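Local coordinates for protein proline dehydrogenase (Bradyrhizobium japonicum USDA 110, PDB 3HAZ) that probably oxidises L-proline to L-glutamate in two steps, joining an FAD-dependent proline dehydrogenase and an NAD-dependent aldehyde dehydrogenase in one polypeptide, at residues 393-398 and 416-421; 653-658 and 668-673; 732-737 and 758-763. One frame throughout, in Å; residues are numbered along the deposited sequence.

Contact 1: residues 393-398 and 416-421; sequences QFATHN and EFQRLH. With FAD (flavin-adenine dinucleotide), chain C.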
loop_
_atom_site.group_PDB
_atom_site.type_symbol
_atom_site.label_atom_id
_atom_site.label_comp_id
_atom_site.label_asym_id
_atom_site.label_seq_id
_atom_site.Cartn_x
_atom_site.Cartn_y
_atom_site.Cartn_z
ATOM N N GLN A 393 -40.009 27.194 -24.564
ATOM C CA GLN A 393 -38.942 28.180 -24.529
ATOM C C GLN A 393 -37.750 27.527 -23.845
ATOM O O GLN A 393 -37.794 27.236 -22.652
ATOM C CB GLN A 393 -39.375 29.412 -23.734
ATOM C CG GLN A 393 -40.743 29.973 -24.133
ATOM C CD GLN A 393 -41.310 30.917 -23.082
ATOM O OE1 GLN A 393 -41.666 30.498 -21.980
ATOM N NE2 GLN A 393 -41.388 32.195 -23.419
ATOM N N PHE A 394 -36.691 27.284 -24.600
ATOM C CA PHE A 394 -35.557 26.544 -24.074
ATOM C C PHE A 394 -34.480 27.517 -23.637
ATOM O O PHE A 394 -33.754 28.063 -24.459
ATOM C CB PHE A 394 -35.041 25.553 -25.120
ATOM C CG PHE A 394 -36.105 24.615 -25.626
ATOM C CD1 PHE A 394 -36.568 23.576 -24.829
ATOM C CD2 PHE A 394 -36.665 24.789 -26.882
ATOM C CE1 PHE A 394 -37.562 22.722 -25.281
ATOM C CE2 PHE A 394 -37.655 23.937 -27.341
ATOM C CZ PHE A 394 -38.103 22.900 -26.539
ATOM N N ALA A 395 -34.417 27.758 -22.334
ATOM C CA ALA A 395 -33.423 28.647 -21.764
ATOM C C ALA A 395 -32.165 27.852 -21.447
ATOM O O ALA A 395 -32.182 26.962 -20.598
ATOM C CB ALA A 395 -33.974 29.314 -20.501
ATOM N N THR A 396 -31.079 28.166 -22.142
ATOM C CA THR A 396 -29.810 27.482 -21.942
ATOM C C THR A 396 -28.715 28.249 -22.658
ATOM O O THR A 396 -28.960 28.869 -23.694
ATOM C CB THR A 396 -29.851 26.036 -22.490
ATOM O OG1 THR A 396 -28.539 25.462 -22.434
ATOM C CG2 THR A 396 -30.335 26.027 -23.935
ATOM N N HIS A 397 -27.504 28.207 -22.117
ATOM C CA HIS A 397 -26.361 28.792 -22.819
ATOM C C HIS A 397 -25.379 27.705 -23.260
ATOM O O HIS A 397 -24.218 27.978 -23.570
ATOM C CB HIS A 397 -25.659 29.839 -21.949
ATOM C CG HIS A 397 -26.592 30.839 -21.334
ATOM N ND1 HIS A 397 -26.814 30.910 -19.976
ATOM C CD2 HIS A 397 -27.352 31.811 -21.892
ATOM C CE1 HIS A 397 -27.675 31.881 -19.723
ATOM N NE2 HIS A 397 -28.021 32.439 -20.870
ATOM N N ASN A 398 -25.859 26.468 -23.290
ATOM C CA ASN A 398 -25.034 25.329 -23.678
ATOM C C ASN A 398 -25.180 25.050 -25.181
ATOM O O ASN A 398 -26.281 24.758 -25.646
ATOM C CB ASN A 398 -25.446 24.113 -22.841
ATOM C CG ASN A 398 -24.665 22.855 -23.191
ATOM O OD1 ASN A 398 -24.407 22.570 -24.358
ATOM N ND2 ASN A 398 -24.301 22.089 -22.171
ATOM N N GLU A 416 -38.995 28.860 -28.985
ATOM C CA GLU A 416 -37.889 29.809 -28.968
ATOM C C GLU A 416 -36.796 29.291 -28.045
ATOM O O GLU A 416 -37.011 28.348 -27.273
ATOM C CB GLU A 416 -38.364 31.195 -28.492
ATOM C CG GLU A 416 -38.664 31.243 -26.986
ATOM C CD GLU A 416 -39.257 32.563 -26.515
ATOM O OE1 GLU A 416 -39.720 33.353 -27.363
ATOM O OE2 GLU A 416 -39.272 32.801 -25.284
ATOM N N PHE A 417 -35.618 29.896 -28.146
ATOM C CA PHE A 417 -34.587 29.714 -27.142
ATOM C C PHE A 417 -34.586 30.954 -26.245
ATOM O O PHE A 417 -35.146 31.989 -26.608
ATOM C CB PHE A 417 -33.214 29.520 -27.795
ATOM C CG PHE A 417 -33.075 28.217 -28.532
ATOM C CD1 PHE A 417 -33.208 28.169 -29.913
ATOM C CD2 PHE A 417 -32.834 27.040 -27.841
ATOM C CE1 PHE A 417 -33.093 26.966 -30.595
ATOM C CE2 PHE A 417 -32.717 25.831 -28.513
ATOM C CZ PHE A 417 -32.847 25.794 -29.893
ATOM N N GLN A 418 -33.954 30.853 -25.083
ATOM C CA GLN A 418 -33.789 32.019 -24.215
ATOM C C GLN A 418 -32.388 32.094 -23.631
ATOM O O GLN A 418 -31.673 31.089 -23.548
ATOM C CB GLN A 418 -34.799 32.016 -23.073
ATOM C CG GLN A 418 -36.236 31.895 -23.493
ATOM C CD GLN A 418 -37.176 32.059 -22.324
ATOM O OE1 GLN A 418 -36.798 31.815 -21.174
ATOM N NE2 GLN A 418 -38.414 32.484 -22.606
ATOM N N ARG A 419 -32.009 33.296 -23.221
ATOM C CA ARG A 419 -30.714 33.524 -22.615
ATOM C C ARG A 419 -30.780 34.741 -21.705
ATOM O O ARG A 419 -31.686 35.568 -21.819
ATOM C CB ARG A 419 -29.667 33.767 -23.695
ATOM C CG ARG A 419 -29.807 35.122 -24.393
ATOM C CD ARG A 419 -28.608 35.401 -25.283
ATOM N NE ARG A 419 -28.574 36.782 -25.745
ATOM C CZ ARG A 419 -27.749 37.711 -25.273
ATOM N NH1 ARG A 419 -27.804 38.940 -25.758
ATOM N NH2 ARG A 419 -26.873 37.412 -24.315
ATOM N N LEU A 420 -29.797 34.857 -20.823
ATOM C CA LEU A 420 -29.689 36.003 -19.937
ATOM C C LEU A 420 -28.671 36.998 -20.489
ATOM O O LEU A 420 -27.576 36.616 -20.904
ATOM C CB LEU A 420 -29.272 35.546 -18.538
ATOM C CG LEU A 420 -29.578 36.512 -17.395
ATOM C CD1 LEU A 420 -31.079 36.758 -17.291
ATOM C CD2 LEU A 420 -29.029 35.970 -16.081
ATOM N N HIS A 421 -29.040 38.272 -20.513
ATOM C CA HIS A 421 -28.124 39.312 -20.957
ATOM C C HIS A 421 -26.756 39.092 -20.298
ATOM O O HIS A 421 -26.668 38.835 -19.100
ATOM C CB HIS A 421 -28.698 40.695 -20.624
ATOM C CG HIS A 421 -28.142 41.802 -21.464
ATOM N ND1 HIS A 421 -27.957 41.682 -22.825
ATOM C CD2 HIS A 421 -27.739 43.053 -21.139
ATOM C CE1 HIS A 421 -27.452 42.808 -23.300
ATOM N NE2 HIS A 421 -27.311 43.656 -22.297
HETATM P PA FAD C . -24.915 23.999 -18.408
HETATM O O1A FAD C . -23.354 24.339 -18.067
HETATM O O2A FAD C . -25.059 23.111 -19.562
HETATM O O5B FAD C . -25.579 23.266 -17.118
HETATM C C5B FAD C . -25.448 23.887 -15.872
HETATM C C4B FAD C . -26.382 23.214 -14.858
HETATM O O4B FAD C . -26.534 21.691 -14.863
HETATM C C3B FAD C . -26.836 23.734 -13.633
HETATM O O3B FAD C . -27.287 25.077 -13.590
HETATM C C2B FAD C . -27.650 22.613 -13.038
HETATM O O2B FAD C . -29.058 22.721 -13.127
HETATM C C1B FAD C . -27.066 21.365 -13.597
HETATM N N9A FAD C . -26.012 20.707 -12.845
HETATM C C8A FAD C . -24.740 21.182 -12.544
HETATM N N7A FAD C . -24.080 20.197 -11.860
HETATM C C5A FAD C . -24.960 19.096 -11.742
HETATM C C6A FAD C . -24.812 17.743 -11.102
HETATM N N6A FAD C . -23.570 17.368 -10.437
HETATM N N1A FAD C . -25.803 16.878 -11.141
HETATM C C2A FAD C . -27.010 17.209 -11.787
HETATM N N3A FAD C . -27.153 18.510 -12.399
HETATM C C4A FAD C . -26.118 19.410 -12.359
HETATM N N1 FAD C . -33.498 27.940 -13.146
HETATM C C2 FAD C . -34.426 27.688 -12.164
HETATM O O2 FAD C . -34.151 26.752 -11.192
HETATM N N3 FAD C . -35.653 28.434 -12.133
HETATM C C4 FAD C . -35.902 29.390 -13.077
HETATM O O4 FAD C . -37.127 30.070 -13.085
HETATM C C4X FAD C . -34.935 29.652 -14.108
HETATM N N5 FAD C . -35.197 30.689 -15.153
HETATM C C5X FAD C . -34.229 30.937 -16.157
HETATM C C6 FAD C . -34.486 31.963 -17.178
HETATM C C7 FAD C . -33.520 32.205 -18.182
HETATM C C7M FAD C . -33.786 33.284 -19.219
HETATM C C8 FAD C . -32.259 31.427 -18.211
HETATM C C8M FAD C . -31.189 31.672 -19.288
HETATM C C9 FAD C . -32.018 30.447 -17.233
HETATM C C9A FAD C . -33.015 30.195 -16.177
HETATM N N10 FAD C . -32.770 29.176 -15.154
HETATM C C10 FAD C . -33.763 28.930 -14.133
HETATM C "C1'" FAD C . -31.600 28.244 -15.221
HETATM C "C2'" FAD C . -30.328 28.684 -14.452
HETATM O "O2'" FAD C . -30.408 30.068 -14.126
HETATM C "C3'" FAD C . -29.088 28.336 -15.293
HETATM O "O3'" FAD C . -28.925 29.289 -16.337
HETATM C "C4'" FAD C . -29.161 26.899 -15.924
HETATM O "O4'" FAD C . -29.540 25.858 -15.092
HETATM C "C5'" FAD C . -27.882 26.554 -16.733
HETATM O "O5'" FAD C . -28.109 25.572 -17.732
HETATM P P FAD C . -27.177 25.642 -19.102
HETATM O O1P FAD C . -27.700 24.488 -20.187
HETATM O O2P FAD C . -27.229 26.996 -19.666
HETATM O O3P FAD C . -25.629 25.442 -18.622
HETATM O O HOH W 1 -40.575 32.305 -20.260
#
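With CG turned opposite the carbonyl carbon (chi1 -49°), Gln393 runs out extended beside Glu416, whose CG sits between backbone N and carbonyl carbon (chi1 73°) and carries the carboxylate to the end of the Gln393 amide. The two side chains lie alongside each other and point the same way, with amide and carboxylate planes about 30° apart. Gln393 NE2 donates to Glu416 OE2 at 2.9 Å, a bent bond that meets the oxygen from above the carboxylate plane. Gln418 NE2 reaches the same OE2 of Glu416 at 2.8 Å by a much straighter route, nearly along the C-O axis and within its own amide plane. Arg441 adds a salt bridge to this oxygen, so the buried carboxylate is probably kept ionised. A water accepts from Gln418 NE2 and donates to Gln393 OE1, while Gln418 OE1 takes a hydrogen bond from the FAD-binding Arg341.

The backbones beneath these groups are neighbouring parallel strands of the proline dehydrogenase TIM-type barrel, joined by helix 399-409 in a beta-alpha-beta crossover. Phe394 anchors the pairing twice: its N donates to Glu416 O and its O accepts from Gln418 N. Its side chain lies on the opposite face of the sheet from Gln393, where Phe394 CB meets Phe417 CD2 at 3.8 Å against that helix.

Ala395, on the face of Gln393 and Gln418, presses CB to within 3.6 Å of FAD C8. Beyond the strand, the ring of His397 swings back so that its NE2 accepts from Leu420 N at 3.0 Å, in the ring plane, and its CE1 approaches the flavin methyl C8M. Thr396 OG1 accepts from Asn398 N in an ST turn and donates to FAD O1P at 2.6 Å; Asn398 ND2 grips the other phosphate through O2A.

Contact 2: residues 653-658 and 668-673; sequences FVAISP and GQVTAA. With NAD (nicotinamide-adenine-dinucleotide), chain D.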
loop_
_atom_site.group_PDB
_atom_site.type_symbol
_atom_site.label_atom_id
_atom_site.label_comp_id
_atom_site.label_asym_id
_atom_site.label_seq_id
_atom_site.Cartn_x
_atom_site.Cartn_y
_atom_site.Cartn_z
ATOM N N PHE A 653 -24.666 6.897 38.198
ATOM C CA PHE A 653 -24.840 8.282 37.788
ATOM C C PHE A 653 -26.262 8.744 38.033
ATOM O O PHE A 653 -27.226 8.008 37.795
ATOM C CB PHE A 653 -24.471 8.479 36.316
ATOM C CG PHE A 653 -23.135 9.136 36.112
ATOM C CD1 PHE A 653 -23.050 10.506 35.891
ATOM C CD2 PHE A 653 -21.969 8.393 36.139
ATOM C CE1 PHE A 653 -21.819 11.117 35.702
ATOM C CE2 PHE A 653 -20.732 8.998 35.943
ATOM C CZ PHE A 653 -20.661 10.361 35.722
ATOM N N VAL A 654 -26.372 9.964 38.539
ATOM C CA VAL A 654 -27.642 10.668 38.622
ATOM C C VAL A 654 -27.763 11.561 37.393
ATOM O O VAL A 654 -26.893 12.389 37.139
ATOM C CB VAL A 654 -27.701 11.530 39.895
ATOM C CG1 VAL A 654 -28.967 12.382 39.928
ATOM C CG2 VAL A 654 -27.602 10.644 41.127
ATOM N N ALA A 655 -28.825 11.368 36.614
ATOM C CA ALA A 655 -29.075 12.186 35.434
ATOM C C ALA A 655 -30.278 13.089 35.664
ATOM O O ALA A 655 -31.370 12.614 35.980
ATOM C CB ALA A 655 -29.295 11.313 34.210
ATOM N N ILE A 656 -30.071 14.392 35.511
ATOM C CA ILE A 656 -31.133 15.367 35.721
ATOM C C ILE A 656 -31.306 16.197 34.451
ATOM O O ILE A 656 -30.350 16.792 33.963
ATOM C CB ILE A 656 -30.811 16.287 36.912
ATOM C CG1 ILE A 656 -30.758 15.482 38.213
ATOM C CG2 ILE A 656 -31.828 17.408 37.005
ATOM C CD1 ILE A 656 -30.198 16.250 39.384
ATOM N N SER A 657 -32.526 16.235 33.924
ATOM C CA SER A 657 -32.777 16.820 32.613
ATOM C C SER A 657 -33.852 17.908 32.648
ATOM O O SER A 657 -34.669 17.938 33.569
ATOM C CB SER A 657 -33.184 15.716 31.634
ATOM O OG SER A 657 -34.243 14.939 32.168
ATOM N N PRO A 658 -33.857 18.797 31.632
ATOM C CA PRO A 658 -34.803 19.913 31.536
ATOM C C PRO A 658 -36.047 19.557 30.727
ATOM O O PRO A 658 -36.129 18.474 30.144
ATOM C CB PRO A 658 -34.009 20.979 30.762
ATOM C CG PRO A 658 -32.839 20.242 30.110
ATOM C CD PRO A 658 -32.929 18.786 30.490
ATOM N N GLY A 668 -29.844 11.503 25.742
ATOM C CA GLY A 668 -28.437 11.770 25.516
ATOM C C GLY A 668 -27.633 11.523 26.783
ATOM O O GLY A 668 -26.672 10.753 26.783
ATOM N N GLN A 669 -28.036 12.172 27.870
ATOM C CA GLN A 669 -27.335 12.048 29.142
ATOM C C GLN A 669 -27.389 10.618 29.665
ATOM O O GLN A 669 -26.395 10.093 30.155
ATOM C CB GLN A 669 -27.936 13.004 30.174
ATOM C CG GLN A 669 -27.852 14.465 29.759
ATOM C CD GLN A 669 -28.213 15.411 30.877
ATOM O OE1 GLN A 669 -27.533 16.409 31.092
ATOM N NE2 GLN A 669 -29.285 15.102 31.604
ATOM N N VAL A 670 -28.556 9.993 29.556
ATOM C CA VAL A 670 -28.758 8.658 30.108
ATOM C C VAL A 670 -27.950 7.586 29.375
ATOM O O VAL A 670 -27.240 6.800 30.006
ATOM C CB VAL A 670 -30.249 8.285 30.145
ATOM C CG1 VAL A 670 -30.420 6.800 30.458
ATOM C CG2 VAL A 670 -30.974 9.137 31.186
ATOM N N THR A 671 -28.038 7.576 28.045
ATOM C CA THR A 671 -27.328 6.590 27.235
ATOM C C THR A 671 -25.813 6.782 27.285
ATOM O O THR A 671 -25.063 5.821 27.171
ATOM C CB THR A 671 -27.797 6.591 25.761
ATOM O OG1 THR A 671 -27.583 7.886 25.182
ATOM C CG2 THR A 671 -29.274 6.215 25.659
ATOM N N ALA A 672 -25.360 8.018 27.460
ATOM C CA ALA A 672 -23.929 8.260 27.619
ATOM C C ALA A 672 -23.414 7.562 28.875
ATOM O O ALA A 672 -22.434 6.822 28.820
ATOM C CB ALA A 672 -23.641 9.739 27.688
ATOM N N ALA A 673 -24.077 7.818 30.002
ATOM C CA ALA A 673 -23.714 7.216 31.287
ATOM C C ALA A 673 -23.765 5.693 31.208
ATOM O O ALA A 673 -22.827 5.005 31.619
ATOM C CB ALA A 673 -24.647 7.726 32.389
HETATM P PA NAD D . -33.859 24.117 35.988
HETATM O O1A NAD D . -32.469 24.603 36.712
HETATM O O2A NAD D . -34.973 24.973 36.425
HETATM O O5B NAD D . -34.134 22.536 36.449
HETATM C C5B NAD D . -33.848 21.490 35.530
HETATM C C4B NAD D . -33.767 20.129 36.237
HETATM O O4B NAD D . -33.069 20.138 37.540
HETATM C C3B NAD D . -35.161 19.481 36.616
HETATM O O3B NAD D . -35.428 18.153 36.280
HETATM C C2B NAD D . -35.335 19.968 38.052
HETATM O O2B NAD D . -36.448 19.547 38.808
HETATM C C1B NAD D . -33.979 19.745 38.564
HETATM N N9A NAD D . -33.729 20.523 39.787
HETATM C C8A NAD D . -34.323 21.685 40.164
HETATM N N7A NAD D . -33.762 22.077 41.415
HETATM C C5A NAD D . -32.801 21.108 41.785
HETATM C C6A NAD D . -31.970 20.996 42.894
HETATM N N6A NAD D . -32.011 22.015 43.931
HETATM N N1A NAD D . -31.121 19.943 43.005
HETATM C C2A NAD D . -31.085 18.976 42.014
HETATM N N3A NAD D . -31.903 19.084 40.922
HETATM C C4A NAD D . -32.765 20.154 40.809
HETATM O O3 NAD D . -33.694 24.135 34.318
HETATM P PN NAD D . -35.058 24.072 33.352
HETATM O O1N NAD D . -36.136 25.237 33.857
HETATM O O2N NAD D . -35.668 22.744 33.439
HETATM O O5D NAD D . -34.642 24.373 31.765
HETATM C C5D NAD D . -34.245 25.681 31.376
HETATM C C4D NAD D . -32.729 25.919 31.543
HETATM O O4D NAD D . -31.831 24.787 31.169
HETATM C C3D NAD D . -32.037 27.193 30.891
HETATM O O3D NAD D . -31.356 28.106 31.717
HETATM C C2D NAD D . -31.272 26.518 29.732
HETATM O O2D NAD D . -30.442 27.267 28.866
HETATM C C1D NAD D . -30.770 25.297 30.388
HETATM N N1N NAD D . -30.432 24.320 29.345
HETATM C C2N NAD D . -29.111 24.258 28.863
HETATM C C3N NAD D . -28.772 23.302 27.813
HETATM C C7N NAD D . -27.325 23.226 27.295
HETATM O O7N NAD D . -27.004 22.324 26.608
HETATM N N7N NAD D . -26.335 24.176 27.761
HETATM C C4N NAD D . -29.818 22.408 27.256
HETATM C C5N NAD D . -31.128 22.470 27.738
HETATM C C6N NAD D . -31.475 23.436 28.804
#
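Gln669 makes the firm end of this contact: its NE2 donates to Ile656 O at 3.1 Å, where strand 653-656 ends. With CG opposite the carbonyl carbon (chi1 -60°) and the chain extended beyond it, the side chain spans from the helix to the strand end. The bond is almost straight at nitrogen, and the acceptor lies in the amide plane of Gln669. At oxygen the approach is steep: the donor stands well above the carbonyl plane, some 70° out of it. The other end of the amide is held too, since Gln669 OE1 bonds Thr734 OG1 on the adjoining strand 730-734, so both ends of the buried group are engaged and its rotation is fixed. Ser657 CB lies beside the same NE2 of Gln669 at 3.9 Å.

Farther back along the strand the fit is looser, although every touching residue here is buried. The strand and helix axes are 8.6 Å apart and run nearly antiparallel, bridged by small apolar contacts. One branch of Val670, CG2, touches the methyl CB of Ala655 at 4.1 Å. Phe653 meets Ala673 mainly through its CB, 4.0 Å from Ala673 CB, while its ring goes on to Phe977. Val680 of strand 679-683 also packs against Ala655 and Ala673.

On the strand's far side from the helix, Ile656 leans toward the adenosine half of NAD, its CD1 being 3.6 Å from N3A. Ser657 O accepts from the ribose hydroxyl O3B of NAD at 2.8 Å, and Pro658 CG rests near the nicotinamide ring. A strand delivering its C-terminal end to the dinucleotide, then crossing through helix 664-675 to strand 679-683, is the beta-alpha-beta arrangement of the Rossmann-type NAD-binding domain of aldehyde dehydrogenases.

Contact 3: residues 732-737 and 758-763; sequences VFTGST and IAETGG. With NAD (nicotinamide-adenine-dinucleotide), chain D.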
loop_
_atom_site.group_PDB
_atom_site.type_symbol
_atom_site.label_atom_id
_atom_site.label_comp_id
_atom_site.label_asym_id
_atom_site.label_seq_id
_atom_site.Cartn_x
_atom_site.Cartn_y
_atom_site.Cartn_z
ATOM N N VAL A 732 -24.792 14.092 35.924
ATOM C CA VAL A 732 -24.890 14.753 34.629
ATOM C C VAL A 732 -26.165 15.598 34.648
ATOM O O VAL A 732 -27.270 15.074 34.815
ATOM C CB VAL A 732 -24.875 13.736 33.460
ATOM C CG1 VAL A 732 -25.966 12.695 33.641
ATOM C CG2 VAL A 732 -24.998 14.443 32.099
ATOM N N PHE A 733 -25.994 16.911 34.512
ATOM C CA PHE A 733 -27.086 17.863 34.690
ATOM C C PHE A 733 -27.230 18.835 33.523
ATOM O O PHE A 733 -26.244 19.354 32.999
ATOM C CB PHE A 733 -26.861 18.657 35.979
ATOM C CG PHE A 733 -27.779 19.828 36.143
ATOM C CD1 PHE A 733 -29.033 19.666 36.705
ATOM C CD2 PHE A 733 -27.385 21.094 35.745
ATOM C CE1 PHE A 733 -29.881 20.745 36.858
ATOM C CE2 PHE A 733 -28.227 22.176 35.898
ATOM C CZ PHE A 733 -29.477 22.002 36.460
ATOM N N THR A 734 -28.467 19.082 33.119
ATOM C CA THR A 734 -28.735 20.165 32.185
ATOM C C THR A 734 -29.898 20.983 32.709
ATOM O O THR A 734 -30.987 20.454 32.942
ATOM C CB THR A 734 -29.056 19.654 30.774
ATOM O OG1 THR A 734 -27.935 18.928 30.264
ATOM C CG2 THR A 734 -29.337 20.822 29.857
ATOM N N GLY A 735 -29.661 22.273 32.909
ATOM C CA GLY A 735 -30.667 23.134 33.509
ATOM C C GLY A 735 -30.131 24.513 33.832
ATOM O O GLY A 735 -29.192 24.994 33.190
ATOM N N SER A 736 -30.717 25.147 34.838
ATOM C CA SER A 736 -30.371 26.525 35.161
ATOM C C SER A 736 -29.004 26.625 35.822
ATOM O O SER A 736 -28.630 25.775 36.635
ATOM C CB SER A 736 -31.428 27.146 36.071
ATOM O OG SER A 736 -31.297 26.664 37.397
ATOM N N THR A 737 -28.267 27.672 35.466
ATOM C CA THR A 737 -26.960 27.931 36.056
ATOM C C THR A 737 -27.045 27.922 37.578
ATOM O O THR A 737 -26.130 27.457 38.262
ATOM C CB THR A 737 -26.390 29.283 35.585
ATOM O OG1 THR A 737 -26.346 29.314 34.154
ATOM C CG2 THR A 737 -24.986 29.487 36.130
ATOM N N ILE A 758 -21.006 17.107 35.384
ATOM C CA ILE A 758 -21.158 17.655 34.043
ATOM C C ILE A 758 -22.412 18.498 34.066
ATOM O O ILE A 758 -23.508 17.976 34.284
ATOM C CB ILE A 758 -21.328 16.549 32.990
ATOM C CG1 ILE A 758 -20.069 15.687 32.915
ATOM C CG2 ILE A 758 -21.646 17.149 31.626
ATOM C CD1 ILE A 758 -20.243 14.448 32.061
ATOM N N ALA A 759 -22.250 19.804 33.862
ATOM C CA ALA A 759 -23.365 20.725 33.984
ATOM C C ALA A 759 -23.426 21.662 32.788
ATOM O O ALA A 759 -22.508 22.450 32.540
ATOM C CB ALA A 759 -23.271 21.517 35.290
ATOM N N GLU A 760 -24.518 21.560 32.043
ATOM C CA GLU A 760 -24.728 22.404 30.883
ATOM C C GLU A 760 -25.857 23.345 31.236
ATOM O O GLU A 760 -26.954 22.914 31.593
ATOM C CB GLU A 760 -25.058 21.550 29.658
ATOM C CG GLU A 760 -24.078 20.389 29.456
ATOM C CD GLU A 760 -22.651 20.855 29.168
ATOM O OE1 GLU A 760 -22.402 21.355 28.049
ATOM O OE2 GLU A 760 -21.778 20.717 30.056
ATOM N N THR A 761 -25.571 24.638 31.176
ATOM C CA THR A 761 -26.496 25.629 31.689
ATOM C C THR A 761 -26.804 26.682 30.618
ATOM O O THR A 761 -26.536 26.468 29.435
ATOM C CB THR A 761 -25.970 26.236 33.015
ATOM O OG1 THR A 761 -24.584 26.564 32.877
ATOM C CG2 THR A 761 -26.101 25.214 34.145
ATOM N N GLY A 762 -27.380 27.807 31.021
ATOM C CA GLY A 762 -27.920 28.741 30.050
ATOM C C GLY A 762 -26.901 29.547 29.264
ATOM O O GLY A 762 -25.719 29.203 29.189
ATOM N N GLY A 763 -27.379 30.626 28.655
ATOM C CA GLY A 763 -26.515 31.580 27.996
ATOM C C GLY A 763 -27.260 32.874 27.721
ATOM O O GLY A 763 -28.486 32.918 27.763
HETATM P PA NAD D . -33.859 24.117 35.988
HETATM O O1A NAD D . -32.469 24.603 36.712
HETATM O O2A NAD D . -34.973 24.973 36.425
HETATM O O5B NAD D . -34.134 22.536 36.449
HETATM C C5B NAD D . -33.848 21.490 35.530
HETATM C C4B NAD D . -33.767 20.129 36.237
HETATM O O4B NAD D . -33.069 20.138 37.540
HETATM C C3B NAD D . -35.161 19.481 36.616
HETATM O O3B NAD D . -35.428 18.153 36.280
HETATM C C2B NAD D . -35.335 19.968 38.052
HETATM O O2B NAD D . -36.448 19.547 38.808
HETATM C C1B NAD D . -33.979 19.745 38.564
HETATM N N9A NAD D . -33.729 20.523 39.787
HETATM C C8A NAD D . -34.323 21.685 40.164
HETATM N N7A NAD D . -33.762 22.077 41.415
HETATM C C5A NAD D . -32.801 21.108 41.785
HETATM C C6A NAD D . -31.970 20.996 42.894
HETATM N N6A NAD D . -32.011 22.015 43.931
HETATM N N1A NAD D . -31.121 19.943 43.005
HETATM C C2A NAD D . -31.085 18.976 42.014
HETATM N N3A NAD D . -31.903 19.084 40.922
HETATM C C4A NAD D . -32.765 20.154 40.809
HETATM O O3 NAD D . -33.694 24.135 34.318
HETATM P PN NAD D . -35.058 24.072 33.352
HETATM O O1N NAD D . -36.136 25.237 33.857
HETATM O O2N NAD D . -35.668 22.744 33.439
HETATM O O5D NAD D . -34.642 24.373 31.765
HETATM C C5D NAD D . -34.245 25.681 31.376
HETATM C C4D NAD D . -32.729 25.919 31.543
HETATM O O4D NAD D . -31.831 24.787 31.169
HETATM C C3D NAD D . -32.037 27.193 30.891
HETATM O O3D NAD D . -31.356 28.106 31.717
HETATM C C2D NAD D . -31.272 26.518 29.732
HETATM O O2D NAD D . -30.442 27.267 28.866
HETATM C C1D NAD D . -30.770 25.297 30.388
HETATM N N1N NAD D . -30.432 24.320 29.345
HETATM C C2N NAD D . -29.111 24.258 28.863
HETATM C C3N NAD D . -28.772 23.302 27.813
HETATM C C7N NAD D . -27.325 23.226 27.295
HETATM O O7N NAD D . -27.004 22.324 26.608
HETATM N N7N NAD D . -26.335 24.176 27.761
HETATM C C4N NAD D . -29.818 22.408 27.256
HETATM C C5N NAD D . -31.128 22.470 27.738
HETATM C C6N NAD D . -31.475 23.436 28.804
#
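Strands 732-734 and 758-760 run parallel within 8°, their axes 4.7 Å apart, with Phe733 N donating to Ile758 O, Glu760 N to Phe733 O and Gly735 N to Glu760 O. Helix 737-749 connects them, a beta-alpha-beta crossover of the Rossmann-type NAD-binding domain, and the strand ends open onto the cofactor. Phe733 swings its ring out opposite the backbone N (chi1 170°) and is met along its rim by Ala759 CB at CD2 and Thr761 CG2 at CE2. Across the ring, CE1 of Phe733 approaches NAD O4B at 3.3 Å. On the other face of the sheet, Val732 CG2 packs on Ile758 CB. Glu760, predicted to be catalytic, places its CB 3.5 Å from NAD N7N and then bends its chain away from strand 732-734. Beyond the strands, Thr737 crosses Thr761 at about a right angle, Thr737 OG1 lying 3.3 Å from Thr761 CB; both hydroxyls are bonded to Leu961 O. Ser736 N donates to the adenosine-side phosphate through NAD O1A, and its hydroxyl caps the helix at Val739 N. The carboxamide at the opposite end of the cofactor is held by NAD N7N donating to Thr761 O at 2.8 Å.

Overall arrangement
Contact 1 belongs to the proline dehydrogenase part of the chain and lines the FAD pocket; contacts 2 and 3 lie in the aldehyde dehydrogenase part, on the opposite side of the chain's centre. Contact 1 is about 59 Å from contact 2 and 57 Å from contact 3, centre to centre, and its nearest atoms stay about 44 Å from those of contact 3. The other two form one unit, with centres about 12 Å apart: strands 641-656 and 730-734 are sheet neighbours, Val654 O lying 3.0 Å from Val732 N. Both bind the same NAD, which Lys683 and Glu886 also hold, contact 2 at a ribose and contact 3 at phosphate and carboxamide, beside the predicted active-site Glu760.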